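Local coordinates for protein glutathione S-transferase (Pseudomonas protegens, PDB 4IKH) that binds two molecules of glutathione in the cleft between its domains and probably transfers glutathione to electrophilic substrates, at residues P29-V34 and F189-N194; L40-L45 and R223-R228; S68-I73 and L89-A94; I95-A100 and Y181-I186. One frame throughout, in Å; residues are numbered along the deposited sequence.

Along the chain, helix 31-43 opens two loops. Its start, 29-34, meets helix 183-196 in interaction 1, and its end, 40-45, meets the last helix, 224-229, in interaction 2; the segments alternate, so these two contacts cross. Interaction 3 closes a short loop within the thioredoxin-like domain, joining 68-73 to the passage from strand 87-90 into helix 92-103. That helix continues into interaction 4, which closes on the start of helix 183-196. Interactions 3 and 4 follow in series, and both nest inside the loops of interactions 1 and 2. Interactions 1, 2 and 4 tie the N-terminal domain to the helical C-terminal part, while interactions 1 and 3 share one glutathione.

Interaction 1 (P29-V34 and F189-N194); sequences PTPNGV and FPWIRN. With GSH (glutathione), chain D; GSH (glutathione), chain B.
Asn32 and Trp191 meet where the start of helix 31-43 faces helix 183-196, and the asparagine side chain can be followed outward atom by atom. Asn32 CB lies near SG2 of glutathione B, a sulfur whose position is less sure. With CG anti to the carbonyl carbon (chi1 -67°), the amide is carried to the indole edge. There Asn32 OD1 accepts from Trp191 NE1 at 2.9 Å, with a fairly straight N-H...O angle of 164°. The oxygen sits close to the indole plane, but the donor stands 53° above the carbonyl plane, so the bond does not follow a lone pair. Lys35 also donates to this oxygen. At the other branch, Asn32 ND2 donates to GSH O31 (chain D) at 2.6 Å, an oxygen of the glycyl carboxylate.

The apolar part lies beside this bond. Pro31 CB stands over the indole face, 3.5 Å from the centroid of the five-membered ring of Trp191, a CH-pi contact, while Pro31 CG rests 3.3 Å from CG of Asn194. Val34 CG2 presses on Pro190 CB at 3.4 Å, a tight fit. A leucine in place of Trp191 would probably deprive Asn32 OD1 of its indole donor and Pro31 of its ring face, leaving the amide freer to turn.

The contact thus joins the thioredoxin-like domain to the helical domain at the glutathione site. Because the indole and Lys35 both donate to the amide oxygen, they probably fix which way round the amide lies, and its NH2 is presented to the ligand carboxylate.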
# COMPACT_ATOMS: atom_id res chain seq x y z
N PRO A 29 10.68 -4.12 16.57
CA PRO A 29 10.21 -5.46 16.17
C PRO A 29 8.69 -5.56 15.99
O PRO A 29 8.05 -6.38 16.65
CB PRO A 29 10.68 -6.36 17.32
CG PRO A 29 11.83 -5.63 17.93
CD PRO A 29 11.48 -4.17 17.81
N THR A 30 8.14 -4.76 15.08
CA THR A 30 6.72 -4.82 14.74
C THR A 30 6.58 -5.51 13.39
O THR A 30 7.59 -5.73 12.72
CB THR A 30 6.15 -3.40 14.66
OG1 THR A 30 6.57 -2.80 13.43
CG2 THR A 30 6.64 -2.58 15.83
N PRO A 31 5.35 -5.88 12.99
CA PRO A 31 5.22 -6.54 11.67
C PRO A 31 5.80 -5.69 10.54
O PRO A 31 6.47 -6.23 9.67
CB PRO A 31 3.70 -6.66 11.48
CG PRO A 31 3.12 -6.56 12.82
CD PRO A 31 4.05 -5.77 13.68
N ASN A 32 5.54 -4.39 10.54
CA ASN A 32 6.08 -3.53 9.48
C ASN A 32 7.59 -3.33 9.60
O ASN A 32 8.29 -3.24 8.58
CB ASN A 32 5.36 -2.18 9.43
CG ASN A 32 3.92 -2.32 9.00
OD1 ASN A 32 3.61 -3.00 8.01
ND2 ASN A 32 3.02 -1.68 9.74
N GLY A 33 8.10 -3.29 10.83
CA GLY A 33 9.53 -3.14 11.03
C GLY A 33 10.33 -4.37 10.64
O GLY A 33 11.35 -4.26 9.94
N VAL A 34 9.89 -5.54 11.07
CA VAL A 34 10.62 -6.76 10.76
C VAL A 34 10.65 -7.04 9.25
O VAL A 34 11.49 -7.80 8.79
CB VAL A 34 10.11 -7.99 11.54
CG1 VAL A 34 10.14 -7.72 13.04
CG2 VAL A 34 8.72 -8.38 11.09
N PHE A 189 4.09 -12.35 5.43
CA PHE A 189 4.10 -13.26 6.58
C PHE A 189 4.40 -12.70 7.99
O PHE A 189 3.90 -13.24 8.97
CB PHE A 189 4.86 -14.56 6.24
CG PHE A 189 4.23 -15.30 5.11
CD1 PHE A 189 3.09 -16.07 5.34
CD2 PHE A 189 4.69 -15.15 3.81
CE1 PHE A 189 2.46 -16.70 4.30
CE2 PHE A 189 4.06 -15.78 2.77
CZ PHE A 189 2.94 -16.56 3.01
N PRO A 190 5.19 -11.61 8.10
CA PRO A 190 5.32 -11.03 9.45
C PRO A 190 3.98 -10.56 10.00
O PRO A 190 3.80 -10.55 11.23
CB PRO A 190 6.22 -9.82 9.20
CG PRO A 190 7.07 -10.22 8.06
CD PRO A 190 6.13 -10.99 7.16
N TRP A 191 3.06 -10.16 9.12
CA TRP A 191 1.73 -9.73 9.57
C TRP A 191 0.84 -10.91 9.96
O TRP A 191 0.08 -10.82 10.93
CB TRP A 191 1.05 -8.89 8.49
CG TRP A 191 1.22 -7.40 8.73
CD1 TRP A 191 2.03 -6.54 8.03
CD2 TRP A 191 0.59 -6.62 9.74
NE1 TRP A 191 1.92 -5.27 8.54
CE2 TRP A 191 1.04 -5.29 9.59
CE3 TRP A 191 -0.32 -6.91 10.76
CZ2 TRP A 191 0.62 -4.26 10.43
CZ3 TRP A 191 -0.74 -5.89 11.59
CH2 TRP A 191 -0.28 -4.57 11.42
N ILE A 192 0.90 -12.00 9.20
CA ILE A 192 0.13 -13.19 9.55
C ILE A 192 0.62 -13.73 10.88
O ILE A 192 -0.18 -14.06 11.75
CB ILE A 192 0.20 -14.24 8.44
CG1 ILE A 192 -0.38 -13.63 7.15
CG2 ILE A 192 -0.60 -15.48 8.82
CD1 ILE A 192 0.04 -14.36 5.91
N ARG A 193 1.94 -13.75 11.05
CA ARG A 193 2.54 -14.12 12.33
C ARG A 193 2.03 -13.25 13.47
O ARG A 193 1.71 -13.73 14.55
CB ARG A 193 4.06 -13.99 12.23
CG ARG A 193 4.80 -14.21 13.55
CD ARG A 193 6.30 -14.15 13.33
NE ARG A 193 7.04 -14.37 14.57
CZ ARG A 193 7.40 -13.40 15.41
NH1 ARG A 193 7.07 -12.15 15.15
NH2 ARG A 193 8.07 -13.69 16.51
N ASN A 194 1.96 -11.94 13.24
CA ASN A 194 1.59 -11.04 14.31
C ASN A 194 0.10 -11.18 14.66
O ASN A 194 -0.27 -11.12 15.83
CB ASN A 194 1.94 -9.60 13.91
CG ASN A 194 1.61 -8.59 15.00
OD1 ASN A 194 2.35 -8.46 15.99
ND2 ASN A 194 0.53 -7.86 14.82
N1 GSH D . -1.64 3.98 17.62
CA1 GSH D . -2.02 3.97 16.26
C1 GSH D . -3.33 3.25 16.08
O11 GSH D . -4.11 3.10 17.07
O12 GSH D . -3.66 2.81 14.94
CB1 GSH D . -0.96 3.27 15.48
CG1 GSH D . -0.75 1.84 15.97
CD1 GSH D . -0.04 1.13 14.84
OE1 GSH D . 0.76 1.76 14.18
N2 GSH D . -0.31 -0.28 14.52
CA2 GSH D . 0.38 -0.90 13.42
C2 GSH D . -0.54 -0.94 12.20
O2 GSH D . -1.75 -1.15 12.35
CB2 GSH D . 0.78 -2.29 13.78
SG2 GSH D . 1.96 -2.29 15.10
N3 GSH D . -0.03 -0.73 10.85
CA3 GSH D . -0.98 -0.79 9.73
C3 GSH D . -0.31 -1.09 8.42
O31 GSH D . 0.81 -1.65 8.37
O32 GSH D . -0.87 -0.78 7.34
N1 GSH B . 2.34 1.85 5.82
CA1 GSH B . 3.36 1.95 6.80
C1 GSH B . 4.51 1.05 6.46
O11 GSH B . 4.30 -0.03 5.84
O12 GSH B . 5.71 1.36 6.78
CB1 GSH B . 2.81 1.53 8.13
CG1 GSH B . 3.91 1.72 9.17
CD1 GSH B . 3.36 1.54 10.57
OE1 GSH B . 2.18 1.35 10.75
N2 GSH B . 4.27 1.56 11.71
CA2 GSH B . 3.76 1.38 13.03
C2 GSH B . 4.16 2.63 13.79
O2 GSH B . 5.26 3.15 13.56
CB2 GSH B . 4.38 0.19 13.69
SG2 GSH B . 4.07 -1.32 12.79
N3 GSH B . 3.29 3.24 14.78
CA3 GSH B . 3.73 4.43 15.48
C3 GSH B . 2.60 5.39 15.60
O31 GSH B . 1.62 5.31 14.81
O32 GSH B . 2.64 6.29 16.48

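Interaction 2 (L40-L45 and R223-R228); sequences LEEIGL and RPAVIR
Arg223 meets Glu42 side-on, two nitrogens to two oxygens. Its NE donates to Glu42 OE2 at 2.8 Å, and its NH2 donates to Glu42 OE1 at 2.9 Å with an N-H...O angle of 170°. Both oxygens are taken on their syn sides and lie near the guanidinium plane, although the two flat groups are turned 34° against each other. A bend at chi3 brings the guanidinium round to the carboxylate. Tyr181 adjoins this salt bridge, with its ring in a cation-pi contact with Arg223 and its OH weakly bonded to Glu42 OE2.

Arg223 is the N-cap of helix 224-229, and the contact sets that helix, the last of the C-terminal region, against the end of helix 31-43 of the thioredoxin-like domain.

Next in sequence, Ala225 provides the apolar floor: its CB lies 3.6 Å from Glu42 CD and 3.9 Å from Glu41 CB. Val226 points away from the glutamates, yet its CG2 comes to 3.5 Å from Glu42 OE2. Arg228 forms the second salt bridge, turning its NE/NH2 edge to a single oxygen, Glu41 OE1. Its NE approaches Glu41 OE1 at 2.5 Å, so short that the exact length is doubtful, and its NH2 adds a weak bond to the same oxygen; the guanidinium and carboxylate planes stand 69° apart. Tyr47 OH pairs with the other oxygen, Glu41 OE2.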
# COMPACT_ATOMS: atom_id res chain seq x y z
N LEU A 40 16.99 -7.02 4.97
CA LEU A 40 18.41 -6.71 5.02
C LEU A 40 19.22 -7.98 5.35
O LEU A 40 20.29 -8.21 4.78
CB LEU A 40 18.68 -5.59 6.02
CG LEU A 40 18.18 -4.20 5.61
CD1 LEU A 40 18.07 -3.23 6.80
CD2 LEU A 40 19.09 -3.61 4.55
N GLU A 41 18.69 -8.80 6.26
CA GLU A 41 19.32 -10.07 6.61
C GLU A 41 19.33 -11.04 5.42
O GLU A 41 20.29 -11.79 5.24
CB GLU A 41 18.59 -10.72 7.79
CG GLU A 41 18.75 -10.01 9.14
CD GLU A 41 20.15 -10.11 9.70
OE1 GLU A 41 20.82 -11.15 9.48
OE2 GLU A 41 20.59 -9.15 10.37
N GLU A 42 18.26 -11.02 4.64
CA GLU A 42 18.13 -11.94 3.49
C GLU A 42 19.09 -11.60 2.36
O GLU A 42 19.54 -12.48 1.64
CB GLU A 42 16.69 -11.94 2.95
CG GLU A 42 15.65 -12.64 3.83
CD GLU A 42 15.71 -14.16 3.75
OE1 GLU A 42 16.57 -14.69 3.01
OE2 GLU A 42 14.90 -14.82 4.43
N ILE A 43 19.38 -10.31 2.16
CA ILE A 43 20.18 -9.89 1.01
C ILE A 43 21.63 -9.62 1.38
O ILE A 43 22.46 -9.32 0.51
CB ILE A 43 19.57 -8.65 0.32
CG1 ILE A 43 19.57 -7.45 1.27
CG2 ILE A 43 18.16 -8.97 -0.17
CD1 ILE A 43 18.74 -6.27 0.76
N GLY A 44 21.93 -9.73 2.67
CA GLY A 44 23.30 -9.64 3.16
C GLY A 44 23.92 -8.26 3.02
O GLY A 44 25.14 -8.15 2.92
N LEU A 45 23.09 -7.23 3.01
CA LEU A 45 23.58 -5.85 3.02
C LEU A 45 23.92 -5.43 4.44
O LEU A 45 23.14 -5.68 5.36
CB LEU A 45 22.55 -4.90 2.42
CG LEU A 45 22.67 -4.63 0.92
CD1 LEU A 45 21.50 -3.80 0.44
CD2 LEU A 45 23.98 -3.93 0.63
N ARG A 223 13.34 -19.92 8.17
CA ARG A 223 14.50 -19.33 7.51
C ARG A 223 15.31 -18.58 8.56
O ARG A 223 14.78 -17.72 9.26
CB ARG A 223 14.08 -18.36 6.41
CG ARG A 223 13.22 -18.97 5.30
CD ARG A 223 12.85 -17.94 4.25
NE ARG A 223 14.02 -17.35 3.60
CZ ARG A 223 14.60 -17.85 2.51
NH1 ARG A 223 14.12 -18.94 1.94
NH2 ARG A 223 15.66 -17.25 1.99
N PRO A 224 16.61 -18.91 8.69
CA PRO A 224 17.48 -18.27 9.68
C PRO A 224 17.50 -16.74 9.61
O PRO A 224 17.40 -16.09 10.65
CB PRO A 224 18.86 -18.85 9.34
CG PRO A 224 18.56 -20.18 8.75
CD PRO A 224 17.29 -19.99 7.96
N ALA A 225 17.61 -16.18 8.40
CA ALA A 225 17.57 -14.73 8.21
C ALA A 225 16.31 -14.13 8.83
O ALA A 225 16.37 -13.13 9.55
CB ALA A 225 17.65 -14.39 6.73
N VAL A 226 15.18 -14.76 8.54
CA VAL A 226 13.91 -14.39 9.14
C VAL A 226 13.97 -14.46 10.67
O VAL A 226 13.53 -13.54 11.36
CB VAL A 226 12.77 -15.29 8.61
CG1 VAL A 226 11.46 -14.96 9.30
CG2 VAL A 226 12.64 -15.13 7.10
N ILE A 227 14.52 -15.55 11.19
CA ILE A 227 14.64 -15.73 12.63
C ILE A 227 15.41 -14.58 13.30
O ILE A 227 15.00 -14.07 14.35
CB ILE A 227 15.25 -17.10 12.98
CG1 ILE A 227 14.20 -18.19 12.81
CG2 ILE A 227 15.79 -17.11 14.40
CD1 ILE A 227 14.74 -19.61 12.90
N ARG A 228 16.51 -14.17 12.68
CA ARG A 228 17.28 -13.03 13.16
C ARG A 228 16.46 -11.74 13.07
O ARG A 228 16.32 -11.01 14.05
CB ARG A 228 18.57 -12.88 12.36
CG ARG A 228 19.41 -14.16 12.32
CD ARG A 228 20.83 -13.89 11.85
NE ARG A 228 20.89 -13.45 10.45
CZ ARG A 228 21.18 -14.26 9.44
NH1 ARG A 228 21.43 -15.55 9.66
NH2 ARG A 228 21.21 -13.79 8.20

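Interaction 3 (S68-I73 and L89-A94); sequences SPNNKI and LFESGA. With GSH (glutathione), chain B.
Phe90 makes the tight part of the contact, its ring set obliquely against the turn at 68-71. Pro69 CD reaches Phe90 CE1 at 3.5 Å, Asn70 CB touches CE2 of the same ring at 3.8 Å, and Ser68 OG lies 3.6 Å from Phe90 CB. With CG between the backbone N and the carbonyl carbon (chi1 70°), the ring is directed at the turn. Trp120 of the second subunit meets it edge-to-face. An alanine in place of Phe90 would probably open a gap beside Pro69 and leave that tryptophan without its aromatic partner.

Type I turn 68-71 leads towards strand 75-78 of the thioredoxin-like fold, and just past it Ile73 grips glutathione B through the backbone: Ile73 N donates to ligand O2 at 2.8 Å, and ligand N2 donates to Ile73 O at 2.7 Å.

The looser side is bridged by water. Asn70 ND2 donates to a water at 3.0 Å, which donates to Glu91 OE2 at 2.8 Å, while Asn70 OD1 is taken by Arg161 of the second subunit. Glu91, the N-cap of helix 92-103, accepts through OE1 from the ligand amine N1 at 2.7 Å, and Ser92 N and OG bond the ligand's gamma-glutamyl carboxylate.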
# COMPACT_ATOMS: atom_id res chain seq x y z
N SER A 68 10.90 10.35 8.60
CA SER A 68 9.56 9.76 8.48
C SER A 68 8.51 10.73 9.00
O SER A 68 8.14 10.66 10.17
CB SER A 68 9.45 8.42 9.22
OG SER A 68 8.11 7.94 9.21
N PRO A 69 8.02 11.63 8.13
CA PRO A 69 7.04 12.67 8.47
C PRO A 69 5.71 12.06 8.91
O PRO A 69 4.90 12.77 9.48
CB PRO A 69 6.83 13.43 7.16
CG PRO A 69 7.90 12.97 6.23
CD PRO A 69 8.41 11.66 6.71
N ASN A 70 5.50 10.76 8.65
CA ASN A 70 4.26 10.10 9.04
C ASN A 70 4.31 9.61 10.48
O ASN A 70 3.38 8.94 10.95
CB ASN A 70 3.96 8.92 8.11
CG ASN A 70 2.54 8.41 8.24
OD1 ASN A 70 1.61 9.17 8.52
ND2 ASN A 70 2.35 7.10 8.03
N ASN A 71 5.40 9.92 11.18
CA ASN A 71 5.64 9.46 12.55
C ASN A 71 5.53 7.95 12.75
O ASN A 71 5.13 7.48 13.81
CB ASN A 71 4.80 10.22 13.60
CG ASN A 71 3.30 9.88 13.54
OD1 ASN A 71 2.86 8.83 14.01
ND2 ASN A 71 2.51 10.79 12.98
N LYS A 72 5.90 7.18 11.74
CA LYS A 72 5.86 5.74 11.83
C LYS A 72 7.12 5.00 11.36
O LYS A 72 7.73 5.36 10.40
CB LYS A 72 4.66 5.22 11.07
CG LYS A 72 3.32 5.56 11.66
CD LYS A 72 2.24 4.90 10.86
CE LYS A 72 0.90 5.56 11.06
NZ LYS A 72 0.16 4.86 12.10
N ILE A 73 7.45 3.92 12.04
CA ILE A 73 8.55 3.05 11.63
C ILE A 73 7.98 2.00 10.66
O ILE A 73 6.78 1.73 10.70
CB ILE A 73 9.24 2.38 12.86
CG1 ILE A 73 8.25 1.52 13.66
CG2 ILE A 73 9.87 3.42 13.77
CD1 ILE A 73 8.26 0.06 13.27
N LEU A 89 14.20 7.14 3.53
CA LEU A 89 12.93 6.58 3.07
C LEU A 89 12.08 6.11 4.24
O LEU A 89 12.60 5.59 5.23
CB LEU A 89 13.17 5.40 2.13
CG LEU A 89 13.65 5.65 0.70
CD1 LEU A 89 13.90 4.32 0.01
CD2 LEU A 89 12.66 6.49 -0.07
N PHE A 90 10.76 6.32 4.14
CA PHE A 90 9.83 5.65 5.04
C PHE A 90 8.88 4.81 4.19
O PHE A 90 8.99 4.81 2.96
CB PHE A 90 9.11 6.63 6.00
CG PHE A 90 8.09 7.54 5.34
CD1 PHE A 90 8.50 8.69 4.67
CD2 PHE A 90 6.73 7.29 5.46
CE1 PHE A 90 7.57 9.55 4.09
CE2 PHE A 90 5.80 8.13 4.88
CZ PHE A 90 6.22 9.27 4.20
N GLU A 91 7.97 4.10 4.85
CA GLU A 91 7.09 3.10 4.22
C GLU A 91 7.84 1.79 3.92
O GLU A 91 8.79 1.74 3.13
CB GLU A 91 6.35 3.64 2.99
CG GLU A 91 5.34 4.77 3.30
CD GLU A 91 4.13 4.26 4.06
OE1 GLU A 91 3.74 3.07 3.90
OE2 GLU A 91 3.55 5.06 4.83
N SER A 92 7.40 0.74 4.59
CA SER A 92 8.07 -0.55 4.49
C SER A 92 8.12 -1.03 3.04
O SER A 92 9.19 -1.44 2.55
CB SER A 92 7.38 -1.57 5.39
OG SER A 92 6.00 -1.70 5.10
N GLY A 93 6.99 -0.93 2.34
CA GLY A 93 6.90 -1.41 0.97
C GLY A 93 7.85 -0.70 0.02
O GLY A 93 8.42 -1.33 -0.87
N ALA A 94 8.00 0.61 0.21
CA ALA A 94 8.92 1.39 -0.61
C ALA A 94 10.36 0.97 -0.32
O ALA A 94 11.17 0.82 -1.24
CB ALA A 94 8.73 2.90 -0.37
N1 GSH B . 2.34 1.85 5.82
CA1 GSH B . 3.36 1.95 6.80
C1 GSH B . 4.51 1.05 6.46
O11 GSH B . 4.30 -0.03 5.84
O12 GSH B . 5.71 1.36 6.78
CB1 GSH B . 2.81 1.53 8.13
CG1 GSH B . 3.91 1.72 9.17
CD1 GSH B . 3.36 1.54 10.57
OE1 GSH B . 2.18 1.35 10.75
N2 GSH B . 4.27 1.56 11.71
CA2 GSH B . 3.76 1.38 13.03
C2 GSH B . 4.16 2.63 13.79
O2 GSH B . 5.26 3.15 13.56
CB2 GSH B . 4.38 0.19 13.69
SG2 GSH B . 4.07 -1.32 12.79
N3 GSH B . 3.29 3.24 14.78
CA3 GSH B . 3.73 4.43 15.48
C3 GSH B . 2.60 5.39 15.60
O31 GSH B . 1.62 5.31 14.81
O32 GSH B . 2.64 6.29 16.48
O HOH W 1 4.78 5.50 7.28

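Interaction 4 (I95-A100 and Y181-I186); sequences ILIYLA and YTIADI
A capping box opens helix 183-196, and the residue inside it, Ile183, packs on Leu96, Ile97 and Ala100 of helix 92-103. The box has the Thr-X-X-Asp pattern familiar from glutathione transferases. Thr182 N donates to Asp185 OD2 at 2.8 Å, with an N-H...O angle of 178°, and Thr182 OG1 accepts from Ala184 N at 3.3 Å. These bonds hold the first turn, from which Ile183 points toward helix 92-103.

No hydrogen bond crosses the contact; its side chains are all aliphatic. Ile183 holds CG1 between its backbone N and carbonyl carbon (chi1 53°), which sends its two branches to different neighbours: CD1 lies 4.1 Å from CG1 of Ile97, while CG2 rests 4.2 Å from CB of Ala100 and 4.3 Å from CB of Leu96. One turn further along, Ile186 CG2 meets CD2 of Leu96 at 4.2 Å, the two side chains crossing at a slant. Leu96 is therefore touched by both isoleucines, its CD1 lying alongside Ile183 O at 4.0 Å. The carbon spacings are those of ordinary van der Waals packing.

Three other helical elements lie around the pair. Leu121 of helix 111-140 covers Leu96 and Ile97, Met39 of helix 31-43 touches Leu96 and Ile183, and Met122 of the second subunit packs on Ile97. On the strand side, Ile95 and Tyr98 of the same helix rest on Leu89 of strand 87-90.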
# COMPACT_ATOMS: atom_id res chain seq x y z
N ILE A 95 10.69 0.79 0.96
CA ILE A 95 12.02 0.35 1.36
C ILE A 95 12.34 -1.05 0.80
O ILE A 95 13.46 -1.30 0.34
CB ILE A 95 12.18 0.36 2.91
CG1 ILE A 95 12.10 1.80 3.43
CG2 ILE A 95 13.49 -0.30 3.34
CD1 ILE A 95 11.91 1.91 4.93
N LEU A 96 11.35 -1.95 0.82
CA LEU A 96 11.52 -3.29 0.24
C LEU A 96 11.90 -3.21 -1.24
O LEU A 96 12.84 -3.86 -1.68
CB LEU A 96 10.24 -4.11 0.40
CG LEU A 96 9.96 -4.63 1.80
CD1 LEU A 96 8.70 -5.49 1.85
CD2 LEU A 96 11.16 -5.42 2.30
N ILE A 97 11.16 -2.39 -1.99
CA ILE A 97 11.42 -2.25 -3.42
C ILE A 97 12.79 -1.62 -3.65
O ILE A 97 13.54 -2.04 -4.53
CB ILE A 97 10.35 -1.37 -4.11
CG1 ILE A 97 9.02 -2.11 -4.20
CG2 ILE A 97 10.81 -0.97 -5.51
CD1 ILE A 97 7.90 -1.27 -4.84
N TYR A 98 13.11 -0.62 -2.84
CA TYR A 98 14.41 0.04 -2.93
C TYR A 98 15.54 -0.96 -2.72
O TYR A 98 16.42 -1.10 -3.57
CB TYR A 98 14.53 1.17 -1.90
CG TYR A 98 15.93 1.73 -1.80
CD1 TYR A 98 16.50 2.41 -2.87
CD2 TYR A 98 16.68 1.57 -0.64
CE1 TYR A 98 17.79 2.93 -2.78
CE2 TYR A 98 17.97 2.07 -0.55
CZ TYR A 98 18.51 2.75 -1.62
OH TYR A 98 19.79 3.26 -1.54
N LEU A 99 15.50 -1.66 -1.59
CA LEU A 99 16.55 -2.62 -1.25
C LEU A 99 16.61 -3.77 -2.26
O LEU A 99 17.67 -4.35 -2.48
CB LEU A 99 16.36 -3.15 0.17
CG LEU A 99 16.43 -2.15 1.32
CD1 LEU A 99 16.01 -2.84 2.60
CD2 LEU A 99 17.82 -1.56 1.47
N ALA A 100 15.48 -4.09 -2.88
CA ALA A 100 15.45 -5.13 -3.91
C ALA A 100 16.23 -4.69 -5.14
O ALA A 100 17.05 -5.45 -5.67
CB ALA A 100 14.02 -5.48 -4.28
N TYR A 181 11.01 -17.27 -3.78
CA TYR A 181 10.79 -16.47 -2.57
C TYR A 181 11.02 -14.99 -2.88
O TYR A 181 12.09 -14.63 -3.37
CB TYR A 181 11.79 -16.95 -1.52
CG TYR A 181 11.88 -16.20 -0.21
CD1 TYR A 181 10.83 -16.20 0.70
CD2 TYR A 181 13.05 -15.54 0.15
CE1 TYR A 181 10.93 -15.54 1.93
CE2 TYR A 181 13.17 -14.89 1.37
CZ TYR A 181 12.11 -14.89 2.25
OH TYR A 181 12.24 -14.25 3.46
N THR A 182 10.05 -14.12 -2.61
CA THR A 182 10.20 -12.71 -3.02
C THR A 182 9.89 -11.70 -1.91
O THR A 182 9.51 -12.08 -0.80
CB THR A 182 9.32 -12.36 -4.25
OG1 THR A 182 7.93 -12.43 -3.89
CG2 THR A 182 9.59 -13.30 -5.42
N ILE A 183 10.03 -10.41 -2.22
CA ILE A 183 9.65 -9.37 -1.25
C ILE A 183 8.18 -9.46 -0.85
O ILE A 183 7.80 -9.01 0.23
CB ILE A 183 9.97 -7.90 -1.74
CG1 ILE A 183 9.39 -7.61 -3.13
CG2 ILE A 183 11.47 -7.64 -1.71
CD1 ILE A 183 9.51 -6.10 -3.52
N ALA A 184 7.35 -10.06 -1.69
CA ALA A 184 5.94 -10.26 -1.34
C ALA A 184 5.78 -11.13 -0.09
O ALA A 184 4.92 -10.86 0.76
CB ALA A 184 5.17 -10.86 -2.52
N ASP A 185 6.60 -12.19 0.01
CA ASP A 185 6.54 -13.04 1.20
C ASP A 185 7.04 -12.29 2.41
O ASP A 185 6.44 -12.35 3.49
CB ASP A 185 7.38 -14.30 0.97
CG ASP A 185 6.97 -15.04 -0.27
OD1 ASP A 185 5.85 -15.58 -0.28
OD2 ASP A 185 7.74 -15.03 -1.25
N ILE A 186 8.12 -11.55 2.23
CA ILE A 186 8.75 -10.80 3.31
C ILE A 186 7.80 -9.74 3.87
O ILE A 186 7.81 -9.45 5.07
CB ILE A 186 10.06 -10.15 2.82
CG1 ILE A 186 11.06 -11.24 2.44
CG2 ILE A 186 10.65 -9.23 3.87
CD1 ILE A 186 12.39 -10.72 1.94